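Local coordinates for tail spike protein (PDB 6EU4) that probably recognises and degrades the capsular polysaccharide of its Acinetobacter baumannii host, as a trimeric tailspike of the phage particle, at residues R162-K167 and T262-N267; T152-L157 and D172-M177. All coordinates share one frame; numbering follows the deposited sequence.

Contact 1 of 2, residues R162-K167 and T262-N267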
loop_
_atom_site.group_PDB
_atom_site.type_symbol
_atom_site.label_atom_id
_atom_site.label_comp_id
_atom_site.label_asym_id
_atom_site.label_seq_id
_atom_site.Cartn_x
_atom_site.Cartn_y
_atom_site.Cartn_z
ATOM N N ARG A 162 4.835 20.297 35.362
ATOM C CA ARG A 162 3.382 20.209 35.323
ATOM C C ARG A 162 2.937 18.750 35.273
ATOM O O ARG A 162 3.444 17.966 34.460
ATOM C CB ARG A 162 2.851 20.971 34.110
ATOM C CG ARG A 162 1.379 20.840 33.885
ATOM C CD ARG A 162 0.981 21.483 32.552
ATOM N NE ARG A 162 -0.308 20.984 32.108
ATOM C CZ ARG A 162 -0.833 21.218 30.903
ATOM N NH1 ARG A 162 -0.178 21.957 30.022
ATOM N NH2 ARG A 162 -2.018 20.708 30.587
ATOM N N THR A 163 1.966 18.392 36.119
ATOM C CA THR A 163 1.425 17.037 36.127
ATOM C C THR A 163 0.298 16.941 35.113
ATOM O O THR A 163 -0.677 17.699 35.186
ATOM C CB THR A 163 0.918 16.647 37.513
ATOM O OG1 THR A 163 2.018 16.644 38.419
ATOM C CG2 THR A 163 0.273 15.259 37.495
ATOM N N ILE A 164 0.437 15.998 34.187
ATOM C CA ILE A 164 -0.543 15.726 33.146
ATOM C C ILE A 164 -0.876 14.244 33.222
ATOM O O ILE A 164 0.016 13.397 33.074
ATOM C CB ILE A 164 -0.006 16.078 31.750
ATOM C CG1 ILE A 164 0.467 17.530 31.702
ATOM C CG2 ILE A 164 -1.081 15.807 30.707
ATOM C CD1 ILE A 164 1.079 17.950 30.337
ATOM N N ASN A 165 -2.144 13.928 33.460
ATOM C CA ASN A 165 -2.584 12.534 33.530
ATOM C C ASN A 165 -1.644 11.711 34.421
ATOM O O ASN A 165 -1.188 10.629 34.055
ATOM C CB ASN A 165 -2.667 11.937 32.131
ATOM C CG ASN A 165 -3.334 10.565 32.101
ATOM O OD1 ASN A 165 -4.110 10.217 32.978
ATOM N ND2 ASN A 165 -3.030 9.784 31.051
ATOM N N GLY A 166 -1.325 12.264 35.592
ATOM C CA GLY A 166 -0.539 11.568 36.599
ATOM C C GLY A 166 0.962 11.581 36.408
ATOM O O GLY A 166 1.676 11.037 37.266
ATOM N N LYS A 167 1.471 12.203 35.348
ATOM C CA LYS A 167 2.901 12.205 35.042
ATOM C C LYS A 167 3.434 13.628 35.053
ATOM O O LYS A 167 2.825 14.538 34.486
ATOM C CB LYS A 167 3.193 11.566 33.669
ATOM C CG LYS A 167 2.644 10.155 33.516
ATOM C CD LYS A 167 3.281 9.203 34.493
ATOM C CE LYS A 167 2.865 7.765 34.216
ATOM N NZ LYS A 167 3.636 6.855 35.118
ATOM N N THR A 262 10.888 10.831 29.026
ATOM C CA THR A 262 10.008 11.546 29.953
ATOM C C THR A 262 9.279 10.533 30.836
ATOM O O THR A 262 9.376 9.312 30.649
ATOM C CB THR A 262 8.977 12.443 29.231
ATOM O OG1 THR A 262 7.859 11.651 28.774
ATOM C CG2 THR A 262 9.608 13.187 28.057
ATOM N N ALA A 263 8.510 11.052 31.800
ATOM C CA ALA A 263 7.714 10.192 32.667
ATOM C C ALA A 263 6.528 9.561 31.947
ATOM O O ALA A 263 5.922 8.620 32.473
ATOM C CB ALA A 263 7.197 10.998 33.863
ATOM N N TRP A 264 6.165 10.068 30.778
ATOM C CA TRP A 264 5.003 9.563 30.053
ATOM C C TRP A 264 5.360 8.277 29.322
ATOM O O TRP A 264 6.396 8.201 28.657
ATOM C CB TRP A 264 4.543 10.615 29.057
ATOM C CG TRP A 264 3.218 10.428 28.435
ATOM C CD1 TRP A 264 2.908 9.631 27.360
ATOM C CD2 TRP A 264 2.009 11.097 28.803
ATOM N NE1 TRP A 264 1.580 9.765 27.051
ATOM C CE2 TRP A 264 1.004 10.656 27.919
ATOM C CE3 TRP A 264 1.680 12.028 29.795
ATOM C CZ2 TRP A 264 -0.307 11.107 28.001
ATOM C CZ3 TRP A 264 0.379 12.476 29.878
ATOM C CH2 TRP A 264 -0.603 12.014 28.982
ATOM N N THR A 265 4.500 7.277 29.430
ATOM C CA THR A 265 4.737 6.022 28.723
ATOM C C THR A 265 4.569 6.185 27.213
ATOM O O THR A 265 3.465 6.530 26.757
ATOM C CB THR A 265 3.776 4.965 29.244
ATOM O OG1 THR A 265 4.076 4.716 30.632
ATOM C CG2 THR A 265 3.894 3.685 28.446
ATOM N N PRO A 266 5.595 5.898 26.405
ATOM C CA PRO A 266 5.448 6.020 24.949
ATOM C C PRO A 266 4.333 5.154 24.393
ATOM O O PRO A 266 4.189 3.977 24.734
ATOM C CB PRO A 266 6.808 5.564 24.411
ATOM C CG PRO A 266 7.748 5.875 25.499
ATOM C CD PRO A 266 6.991 5.607 26.774
ATOM N N ASN A 267 3.560 5.753 23.498
ATOM C CA ASN A 267 2.520 5.055 22.756
ATOM C C ASN A 267 2.092 5.956 21.616
ATOM O O ASN A 267 1.985 7.165 21.805
ATOM C CB ASN A 267 1.312 4.729 23.641
ATOM C CG ASN A 267 0.315 3.828 22.945
ATOM O OD1 ASN A 267 -0.821 4.220 22.661
ATOM N ND2 ASN A 267 0.746 2.623 22.637
HETATM O O HOH W 1 6.611 7.332 34.996
#

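Contact 2 of 2, residues T152-L157 and D172-M177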
loop_
_atom_site.group_PDB
_atom_site.type_symbol
_atom_site.label_atom_id
_atom_site.label_comp_id
_atom_site.label_asym_id
_atom_site.label_seq_id
_atom_site.Cartn_x
_atom_site.Cartn_y
_atom_site.Cartn_z
ATOM N N THR A 152 17.964 31.957 17.833
ATOM C CA THR A 152 19.312 32.510 17.900
ATOM C C THR A 152 20.077 32.125 19.158
ATOM O O THR A 152 21.219 32.578 19.342
ATOM C CB THR A 152 19.257 34.039 17.833
ATOM O OG1 THR A 152 18.597 34.537 18.999
ATOM C CG2 THR A 152 18.499 34.499 16.588
ATOM N N THR A 153 19.473 31.353 20.040
ATOM C CA THR A 153 20.073 30.964 21.309
ATOM C C THR A 153 19.725 29.512 21.590
ATOM O O THR A 153 18.919 28.892 20.883
ATOM C CB THR A 153 19.537 31.781 22.489
ATOM O OG1 THR A 153 18.200 31.319 22.770
ATOM C CG2 THR A 153 19.532 33.278 22.196
ATOM N N ASN A 154 20.282 29.000 22.688
ATOM C CA ASN A 154 19.875 27.713 23.234
ATOM C C ASN A 154 18.934 27.867 24.430
ATOM O O ASN A 154 18.774 26.922 25.207
ATOM C CB ASN A 154 21.112 26.901 23.632
ATOM C CG ASN A 154 22.049 26.665 22.456
ATOM O OD1 ASN A 154 23.179 27.172 22.437
ATOM N ND2 ASN A 154 21.573 25.938 21.453
ATOM N N ASN A 155 18.299 29.029 24.578
ATOM C CA ASN A 155 17.445 29.273 25.725
ATOM C C ASN A 155 16.184 28.419 25.639
ATOM O O ASN A 155 15.753 28.003 24.557
ATOM C CB ASN A 155 17.055 30.742 25.818
ATOM C CG ASN A 155 18.225 31.637 26.116
ATOM O OD1 ASN A 155 19.282 31.180 26.549
ATOM N ND2 ASN A 155 18.047 32.922 25.873
ATOM N N THR A 156 15.583 28.185 26.801
ATOM C CA THR A 156 14.385 27.363 26.923
ATOM C C THR A 156 13.189 28.205 27.363
ATOM O O THR A 156 13.308 29.380 27.729
ATOM C CB THR A 156 14.591 26.228 27.936
ATOM O OG1 THR A 156 14.625 26.764 29.273
ATOM C CG2 THR A 156 15.890 25.466 27.682
ATOM N N LEU A 157 12.019 27.569 27.362
ATOM C CA LEU A 157 10.886 28.120 28.088
ATOM C C LEU A 157 11.173 28.084 29.588
ATOM O O LEU A 157 12.102 27.421 30.059
ATOM C CB LEU A 157 9.611 27.336 27.776
ATOM C CG LEU A 157 9.120 27.365 26.321
ATOM C CD1 LEU A 157 8.015 26.335 26.099
ATOM C CD2 LEU A 157 8.628 28.763 25.995
ATOM N N ASP A 172 10.638 22.662 29.335
ATOM C CA ASP A 172 11.705 23.664 29.312
ATOM C C ASP A 172 12.971 23.073 28.680
ATOM O O ASP A 172 14.021 22.922 29.316
ATOM C CB ASP A 172 11.979 24.177 30.722
ATOM C CG ASP A 172 10.773 24.915 31.343
ATOM O OD1 ASP A 172 9.776 25.183 30.633
ATOM O OD2 ASP A 172 10.834 25.246 32.552
ATOM N N VAL A 173 12.840 22.734 27.405
ATOM C CA VAL A 173 13.918 22.172 26.603
ATOM C C VAL A 173 14.373 23.203 25.581
ATOM O O VAL A 173 13.675 24.177 25.280
ATOM C CB VAL A 173 13.489 20.872 25.886
ATOM C CG1 VAL A 173 12.991 19.849 26.883
ATOM C CG2 VAL A 173 12.417 21.137 24.871
ATOM N N ASP A 174 15.567 22.971 25.033
ATOM C CA ASP A 174 16.088 23.806 23.950
ATOM C C ASP A 174 15.459 23.329 22.644
ATOM O O ASP A 174 15.888 22.327 22.067
ATOM C CB ASP A 174 17.608 23.728 23.877
ATOM C CG ASP A 174 18.174 24.581 22.745
ATOM O OD1 ASP A 174 17.426 25.433 22.217
ATOM O OD2 ASP A 174 19.356 24.403 22.393
ATOM N N ALA A 175 14.430 24.048 22.200
ATOM C CA ALA A 175 13.675 23.751 20.996
ATOM C C ALA A 175 13.284 25.066 20.340
ATOM O O ALA A 175 13.373 26.129 20.958
ATOM C CB ALA A 175 12.423 22.933 21.306
ATOM N N ILE A 176 12.885 25.003 19.071
ATOM C CA ILE A 176 12.416 26.199 18.372
ATOM C C ILE A 176 10.938 26.417 18.613
ATOM O O ILE A 176 10.503 27.525 18.952
ATOM C CB ILE A 176 12.722 26.113 16.860
ATOM C CG1 ILE A 176 14.209 25.836 16.644
ATOM C CG2 ILE A 176 12.311 27.404 16.172
ATOM C CD1 ILE A 176 14.565 25.555 15.198
HETATM N N MSE A 177 10.166 25.353 18.448
HETATM C CA MSE A 177 8.729 25.370 18.677
HETATM C C MSE A 177 8.346 24.173 19.559
HETATM O O MSE A 177 8.934 23.092 19.444
HETATM C CB MSE A 177 7.979 25.344 17.324
HETATM C CG MSE A 177 6.566 25.755 17.379
HETATM SE SE MSE A 177 5.906 25.923 15.516
HETATM C CE MSE A 177 4.523 27.155 15.928
HETATM O O HOH W 2 11.328 25.122 26.117
#

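Contact 1 of 2, residues R162-K167 and T262-N267
Trp264 has its CG anti to the backbone N (chi1 -167°), and this swings the six-membered end of the indole to the turn at 164-167. At Ile164, chi1 -55° sets CG1 beside the backbone N and leaves CG2 anti to it. CG2 is the branch that meets the ring, 3.7 Å from Trp264 CZ3. The two side chains cross at about a right angle. The carbonyl of the same isoleucine reaches the ring edge near its plane, Ile164 O lying 3.3 Å from Trp264 CZ3. Asn165 brings CB obliquely to the ring, 3.8 Å from Trp264 CH2, and its amide plane is turned 64° from the indole. At the indole's other end, NE1 is hydrogen-bonded to Asp237 OD2. Lys167 bends at chi2 and runs alongside the backbone of Ala263, its CD 3.4 Å from Ala263 O. One water links Lys167 NZ to that oxygen. Trp264 N donates to Thr262 OG1 at 3.1 Å, which closes an ST turn. Across from it, Ile164 to Lys167 form a type I' turn with paired backbone bonds. This beta-hairpin, with its two-residue loop, projects from a parallel beta-helix and packs on a loop of a later turn.

Contact 2 of 2, residues T152-L157 and D172-M177
Asn154 and Asp174 meet with their flat groups almost perpendicular, the amide and carboxylate planes 81° apart. Asn154 ND2 donates to Asp174 OD2 at 2.9 Å. The donor comes to the syn side of the carboxylate and lies 22° out of its plane. Asp174 sends CG anti to its backbone N (chi1 179°), which carries the carboxylate to the asparagine. The amide nitrogen also donates to Thr206 O. The other carboxylate oxygen, OD1, takes a salt bridge from Lys151 and a hydrogen bond from Tyr200, so both oxygens of Asp174 are engaged.

The contact lies on the side of a parallel beta-helix, where a loop leaves and rejoins it. The second segment turns a corner at its end, at Ile176 and Met177. After the hairpin of strands 161-164 and 167-170, the chain that leads into strand 175-179 returns against the loop that follows strand 148-151. An ST turn shapes that loop, with Asn155 N bonded to Thr153 OG1. The same hydroxyl is also bonded to Ser128 O.

Further along, Thr156 crosses Asp172 at about a right angle. Its methyl does the touching, with CG2 3.4 Å from Val173 C. Its hydroxyl instead donates to Leu157 O at 2.7 Å. Leu157 O lies over the face of the Asp172 carboxylate, 3.1 Å from Asp172 CG. The acid and the carbonyl do not bond to each other. The carboxylate is held by backbone N-H groups: Leu159 N bonds to OD1 and Gly160 N to OD2. Between the backbones, a water accepts from Leu157 N at 2.8 Å and donates to Val173 O at 2.7 Å.

From the N terminus, the chain leaves strand 148-151 and enters 152-157, the first half of contact 2. It then runs through the hairpin of strands 161-164 and 167-170, whose first strand and turn make the first half of contact 1. Segment 172-177 follows and closes contact 2 as a short loop with that hairpin inside it. Contact 1 closes much later, at 262-267, between strands 253-257 and 268-274. The two contacts therefore cross along the chain. Contact 2 joins the two ends of the excursion from the beta-helix, and contact 1 ties its tip to a later turn. Their centres are about 21 Å apart, and they do not touch.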